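RAP1B (Serratia marcescens, PDB 4AX2) is probably a self-resistance (immunity) protein that protects Serratia marcescens against a toxin delivered by its own type VI secretion system. Local coordinates at residues A26-K29 and Q30-Y33; K38-A41 and L42-L46; F56-D59 and A60-A64. All blocks are in the same frame, centred on the assembly; numbering follows the deposited sequence.

Contact 1 of 3, residues A26-K29 and Q30-Y33; sequences AFIK and QMPY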
# COMPACT_ATOMS: atom_id res chain seq x y z
N ALA A 26 2.16 -15.73 4.76
CA ALA A 26 2.23 -15.79 6.22
C ALA A 26 1.79 -14.46 6.83
O ALA A 26 1.05 -14.42 7.82
CB ALA A 26 3.64 -16.15 6.68
N PHE A 27 2.24 -13.34 6.25
CA PHE A 27 1.90 -12.05 6.83
C PHE A 27 0.42 -11.66 6.68
O PHE A 27 -0.10 -10.89 7.49
CB PHE A 27 2.84 -10.94 6.27
CG PHE A 27 2.48 -10.45 4.91
CD1 PHE A 27 2.83 -11.18 3.77
CD2 PHE A 27 1.86 -9.23 4.74
CE1 PHE A 27 2.52 -10.71 2.50
CE2 PHE A 27 1.54 -8.76 3.47
CZ PHE A 27 1.87 -9.50 2.36
N ILE A 28 -0.26 -12.20 5.68
CA ILE A 28 -1.70 -11.98 5.46
C ILE A 28 -2.54 -12.81 6.45
O ILE A 28 -3.57 -12.36 6.99
CB ILE A 28 -2.09 -12.38 4.01
CG1 ILE A 28 -1.36 -11.53 2.96
CG2 ILE A 28 -3.60 -12.24 3.75
CD1 ILE A 28 -1.69 -10.06 3.09
N LYS A 29 -2.07 -14.03 6.70
CA LYS A 29 -2.76 -14.99 7.57
C LYS A 29 -2.80 -14.53 9.03
O LYS A 29 -3.65 -14.99 9.78
CB LYS A 29 -2.09 -16.35 7.47
CG LYS A 29 -2.29 -16.98 6.11
CD LYS A 29 -1.59 -18.32 6.01
CE LYS A 29 -2.13 -19.11 4.83
NZ LYS A 29 -1.37 -20.38 4.64
N GLN A 30 -1.89 -13.64 9.41
CA GLN A 30 -1.87 -13.05 10.75
C GLN A 30 -2.71 -11.77 10.89
O GLN A 30 -2.88 -11.25 12.00
CB GLN A 30 -0.42 -12.85 11.23
CG GLN A 30 0.39 -11.84 10.45
CD GLN A 30 1.80 -11.71 10.99
OE1 GLN A 30 2.21 -10.64 11.44
NE2 GLN A 30 2.55 -12.81 10.96
N MET A 31 -3.25 -11.26 9.78
CA MET A 31 -4.01 -9.99 9.80
C MET A 31 -5.44 -10.20 10.23
O MET A 31 -6.05 -11.17 9.83
CB MET A 31 -4.10 -9.37 8.42
CG MET A 31 -2.85 -8.69 7.95
SD MET A 31 -3.05 -8.19 6.24
CE MET A 31 -1.40 -7.49 6.07
N PRO A 32 -6.02 -9.22 10.95
CA PRO A 32 -7.48 -9.28 11.04
C PRO A 32 -8.09 -9.21 9.66
O PRO A 32 -7.58 -8.47 8.80
CB PRO A 32 -7.82 -8.04 11.86
CG PRO A 32 -6.70 -7.11 11.62
CD PRO A 32 -5.48 -7.97 11.51
N TYR A 33 -9.18 -9.94 9.44
CA TYR A 33 -9.81 -10.02 8.14
C TYR A 33 -10.14 -8.65 7.50
O TYR A 33 -10.00 -8.50 6.29
CB TYR A 33 -11.09 -10.85 8.20
CG TYR A 33 -10.89 -12.34 8.48
CD1 TYR A 33 -9.88 -13.07 7.85
CD2 TYR A 33 -11.75 -13.02 9.33
CE1 TYR A 33 -9.73 -14.44 8.07
CE2 TYR A 33 -11.61 -14.37 9.57
CZ TYR A 33 -10.60 -15.08 8.95
OH TYR A 33 -10.48 -16.43 9.18
O HOH W 1 1.04 -8.66 8.82
O HOH W 2 -6.09 -13.29 8.05

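Contact 2 of 3, residues K38-A41 and L42-L46; sequences KELA and LSRCL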
# COMPACT_ATOMS: atom_id res chain seq x y z
N LYS A 38 -8.65 -4.58 2.92
CA LYS A 38 -7.93 -3.34 2.52
C LYS A 38 -6.74 -3.65 1.62
O LYS A 38 -6.48 -2.92 0.68
CB LYS A 38 -7.50 -2.50 3.72
CG LYS A 38 -8.67 -2.05 4.58
CD LYS A 38 -8.46 -0.68 5.21
CE LYS A 38 -7.31 -0.63 6.22
NZ LYS A 38 -6.98 0.76 6.70
N GLU A 39 -6.03 -4.75 1.90
CA GLU A 39 -4.92 -5.18 1.04
C GLU A 39 -5.44 -5.49 -0.36
O GLU A 39 -4.79 -5.16 -1.36
CB GLU A 39 -4.21 -6.42 1.58
CG GLU A 39 -3.74 -6.34 3.01
CD GLU A 39 -2.75 -5.21 3.26
OE1 GLU A 39 -1.60 -5.36 2.80
OE2 GLU A 39 -3.11 -4.25 3.96
N LEU A 40 -6.60 -6.16 -0.43
CA LEU A 40 -7.19 -6.46 -1.73
C LEU A 40 -7.53 -5.16 -2.46
O LEU A 40 -7.19 -4.98 -3.64
CB LEU A 40 -8.46 -7.32 -1.56
CG LEU A 40 -9.24 -7.71 -2.81
CD1 LEU A 40 -10.07 -8.97 -2.52
CD2 LEU A 40 -10.15 -6.59 -3.31
N ALA A 41 -8.18 -4.25 -1.74
CA ALA A 41 -8.59 -2.97 -2.32
C ALA A 41 -7.41 -2.15 -2.84
O ALA A 41 -7.46 -1.64 -3.95
CB ALA A 41 -9.42 -2.15 -1.32
N LEU A 42 -6.36 -2.05 -2.04
CA LEU A 42 -5.14 -1.33 -2.45
C LEU A 42 -4.52 -1.98 -3.70
O LEU A 42 -4.22 -1.30 -4.68
CB LEU A 42 -4.15 -1.34 -1.28
CG LEU A 42 -2.76 -0.75 -1.55
CD1 LEU A 42 -2.84 0.66 -2.14
CD2 LEU A 42 -1.93 -0.74 -0.28
N SER A 43 -4.34 -3.30 -3.66
CA SER A 43 -3.71 -4.01 -4.77
C SER A 43 -4.50 -3.83 -6.06
O SER A 43 -3.93 -3.58 -7.12
CB SER A 43 -3.55 -5.51 -4.45
OG SER A 43 -2.77 -5.72 -3.29
N ARG A 44 -5.82 -3.94 -5.98
CA ARG A 44 -6.65 -3.75 -7.17
C ARG A 44 -6.67 -2.31 -7.65
O ARG A 44 -6.66 -2.06 -8.84
CB ARG A 44 -8.07 -4.27 -6.92
CG ARG A 44 -8.92 -4.22 -8.18
CD ARG A 44 -10.24 -4.92 -8.01
NE ARG A 44 -10.09 -6.35 -7.77
CZ ARG A 44 -10.99 -7.10 -7.15
NH1 ARG A 44 -12.14 -6.57 -6.71
NH2 ARG A 44 -10.76 -8.40 -7.01
N CYS A 45 -6.64 -1.34 -6.74
CA CYS A 45 -6.53 0.06 -7.12
C CYS A 45 -5.24 0.24 -7.93
O CYS A 45 -5.25 0.85 -9.01
CB CYS A 45 -6.54 0.95 -5.87
SG CYS A 45 -6.57 2.72 -6.19
N LEU A 46 -4.14 -0.32 -7.42
CA LEU A 46 -2.85 -0.21 -8.10
C LEU A 46 -2.90 -0.87 -9.48
O LEU A 46 -2.37 -0.31 -10.43
CB LEU A 46 -1.75 -0.83 -7.25
CG LEU A 46 -1.47 -0.09 -5.94
CD1 LEU A 46 -0.52 -0.88 -5.02
CD2 LEU A 46 -0.89 1.29 -6.25

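Contact 3 of 3, residues F56-D59 and A60-A64; sequences FSLD and AARTA. With EDO (1,2-ethanediol), chain H.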
# COMPACT_ATOMS: atom_id res chain seq x y z
N PHE A 56 3.25 -5.23 -14.38
CA PHE A 56 2.93 -4.74 -13.03
C PHE A 56 1.44 -4.80 -12.74
O PHE A 56 1.04 -5.35 -11.73
CB PHE A 56 3.42 -3.31 -12.74
CG PHE A 56 2.94 -2.82 -11.41
CD1 PHE A 56 3.51 -3.31 -10.24
CD2 PHE A 56 1.85 -1.97 -11.31
CE1 PHE A 56 3.03 -2.92 -8.99
CE2 PHE A 56 1.35 -1.58 -10.08
CZ PHE A 56 1.95 -2.07 -8.90
N SER A 57 0.62 -4.20 -13.60
CA SER A 57 -0.83 -4.21 -13.41
C SER A 57 -1.35 -5.63 -13.22
O SER A 57 -2.19 -5.89 -12.35
CB SER A 57 -1.55 -3.51 -14.58
OG SER A 57 -2.97 -3.52 -14.41
N LEU A 58 -0.85 -6.57 -14.02
CA LEU A 58 -1.30 -7.96 -13.93
C LEU A 58 -0.90 -8.59 -12.59
O LEU A 58 -1.67 -9.33 -11.97
CB LEU A 58 -0.76 -8.78 -15.11
CG LEU A 58 -1.12 -10.26 -15.18
CD1 LEU A 58 -2.64 -10.47 -15.22
CD2 LEU A 58 -0.45 -10.91 -16.39
N ASP A 59 0.32 -8.29 -12.17
CA ASP A 59 0.84 -8.75 -10.87
C ASP A 59 -0.05 -8.25 -9.72
O ASP A 59 -0.44 -9.04 -8.86
CB ASP A 59 2.27 -8.22 -10.71
CG ASP A 59 2.98 -8.74 -9.47
OD1 ASP A 59 2.62 -8.32 -8.34
OD2 ASP A 59 3.95 -9.52 -9.63
N ALA A 60 -0.37 -6.95 -9.73
CA ALA A 60 -1.23 -6.35 -8.71
C ALA A 60 -2.64 -6.96 -8.70
O ALA A 60 -3.22 -7.19 -7.63
CB ALA A 60 -1.28 -4.82 -8.91
N ALA A 61 -3.20 -7.20 -9.89
CA ALA A 61 -4.54 -7.82 -10.03
C ALA A 61 -4.56 -9.21 -9.41
O ALA A 61 -5.45 -9.54 -8.62
CB ALA A 61 -4.95 -7.89 -11.50
N ARG A 62 -3.56 -10.01 -9.76
CA ARG A 62 -3.47 -11.36 -9.23
C ARG A 62 -3.24 -11.38 -7.73
O ARG A 62 -3.75 -12.25 -7.02
CB ARG A 62 -2.37 -12.13 -9.97
CG ARG A 62 -2.75 -12.46 -11.41
CD ARG A 62 -1.57 -12.99 -12.21
NE ARG A 62 -2.00 -13.58 -13.48
CZ ARG A 62 -1.19 -13.92 -14.48
NH1 ARG A 62 0.13 -13.72 -14.40
NH2 ARG A 62 -1.70 -14.47 -15.58
N THR A 63 -2.43 -10.44 -7.25
CA THR A 63 -2.23 -10.29 -5.78
C THR A 63 -3.56 -9.97 -5.07
O THR A 63 -3.90 -10.57 -4.05
CB THR A 63 -1.21 -9.18 -5.50
OG1 THR A 63 0.06 -9.54 -6.07
CG2 THR A 63 -1.07 -8.88 -3.98
N ALA A 64 -4.30 -9.02 -5.63
CA ALA A 64 -5.63 -8.67 -5.10
C ALA A 64 -6.53 -9.90 -5.06
O ALA A 64 -7.11 -10.23 -4.01
CB ALA A 64 -6.28 -7.57 -5.93
C1 EDO H . -4.99 -15.43 -13.20
O1 EDO H . -4.48 -16.50 -12.39
C2 EDO H . -4.93 -15.84 -14.68
O2 EDO H . -4.94 -14.67 -15.52

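Contact 1 of 3, residues A26-K29 and Q30-Y33
Met31 lays its thioether beside Phe27 and Ile28 where the short, weakly bonded helix 26-29 runs out and the chain turns toward helix 33-49, with Pro32 as the N-cap residue of that next helix. The backbone holds this turn lightly. Met31 N donates to Ile28 O at 3.0 Å, an i to i-3 bond, while the Gln30 N to Ala26 O bond, at 3.4 Å and bent to 135°, is weak. Two water molecules attach here: one donates to both Ile28 O and Met31 O and so bridges the turn, and another donates to Phe27 O.

Gln30 turns toward the helix end. In the conformer modelled here, one of two, chi1 of 65° brings CG beside Phe27 O, and beyond CG the chain runs extended.

Beyond the turn, Phe27 packs on Arg113 and Met31 on His116 of the second subunit, while Lys29 makes a cation-pi contact with Trp136.

The apolar contacts within the turn come from the extended Met31 chain. It runs alongside Phe27, pointing the same way, and its CE meets the ring obliquely at CD2, 3.9 Å off. Ile28 in turn sets CG1 over the centre of the Phe27 ring, and its other end reaches the methionine sulfur, with Ile28 CD1 3.9 Å from Met31 SD.

Contact 2 of 3, residues K38-A41 and L42-L46
Residues 38-46 form a regular stretch of alpha-helix, in which Leu42 N, Ser43 N, Arg44 N and Cys45 N each donate to the carbonyl four residues back, with Arg44 N to Leu40 O at 2.9 Å and 166°. On this frame Ser43 adds a side-chain bond. Its OG sits beside its own backbone N (chi1 -59°), which turns the hydroxyl back down the helix to give its proton to Glu39 O at 2.8 Å. That oxygen therefore accepts twice, from Ser43 OG and Ser43 N, which reach it from opposite faces of the carbonyl plane, and the buried hydroxyl is satisfied within its own helix.

At the next position round the helix, Leu40 and Arg44 lie side by side and point the same way. The methyl CD2 of Leu40 rests over one face of the Arg44 guanidinium, toward its rim, 3.9 Å from NH1. A bend at chi3 (-64°) brings that face against the methyl, and beyond the pair NH2 bonds to Asn65 OD1 and NH1 to Asn83 OD1. Glu39 directs its carboxylate elsewhere, OE1 to His116 of the second subunit and OE2 to Gln35 and Tyr115.

Cys45 carries the disulfide to Cys111, so this turn is covalently tied to helix 107-116. With other helices and the second subunit packed around it, helix 33-49 is here a central helix of an all-helical immunity-protein fold.

Contact 3 of 3, residues F56-D59 and A60-A64
Ala60, Leu58 and Asp59 lie at the centre of this stretch of helix 55-67, an alpha-helix that packs on helix 33-49 and takes part in the subunit interface. Ala60 N bonds to Phe56 O at 2.9 Å, and the methyl CB of Ala60 sits over one face of the Phe56 ring, 4.2 Å from CZ. The ring also stacks with Phe56 of the second subunit, while Ala60 packs on Ala47 of helix 33-49 and on Thr108 of the second subunit.

Leu58 reaches forward one turn to Arg62, whose backbone N donates to Leu58 O. With CG opposite its backbone N (chi1 180°), the leucine sends its branches up to the guanidinium. CD2 lies over one face, offset toward the rim and 3.5 Å from NH1, while CD1 approaches NE. The arginine runs extended from CG to NE, passing over Leu58 O with its CG 3.4 Å away, and the flat end is held in other directions too: NH1 donates to Ser104 of the second subunit.

Asp59 contributes through its carbonyl. Thr63 N and Thr63 OG1 both donate to Asp59 O, from opposite faces of its plane, the hydroxyl at 2.9 Å and well above that plane. The carboxylate meanwhile bonds across the interface, OD1 to Thr108 OG1 and OD2 to Val107 N of the second subunit.

At the edge of the guanidinium, in its plane, Arg62 NH2 makes a straight but weak bond of 3.2 Å to O2 of a 1,2-ethanediol, probably from the crystallisation liquor.

How the contacts relate
The three contacts follow one another along the chain and all reach the second subunit. Contacts 2 and 3 lie on consecutive helices that pack closely, their centres 9 Å apart: Ser43 O is 3.4 Å from Ala60 CB, and Ser43 OG is 3.6 Å from Thr63 CG2, so the Ser43 hydroxyl packs against the Thr63 methyl where the helices touch. Contact 1 leads into helix 33-49 and joins contact 2 through Met31 SD, 3.8 Å from Glu39 CG, although their centres are 15 Å apart. Contacts 1 and 3 do not touch, their nearest atoms being about 7 Å apart. One residue of the second subunit, His116, reaches both contacts 1 and 2.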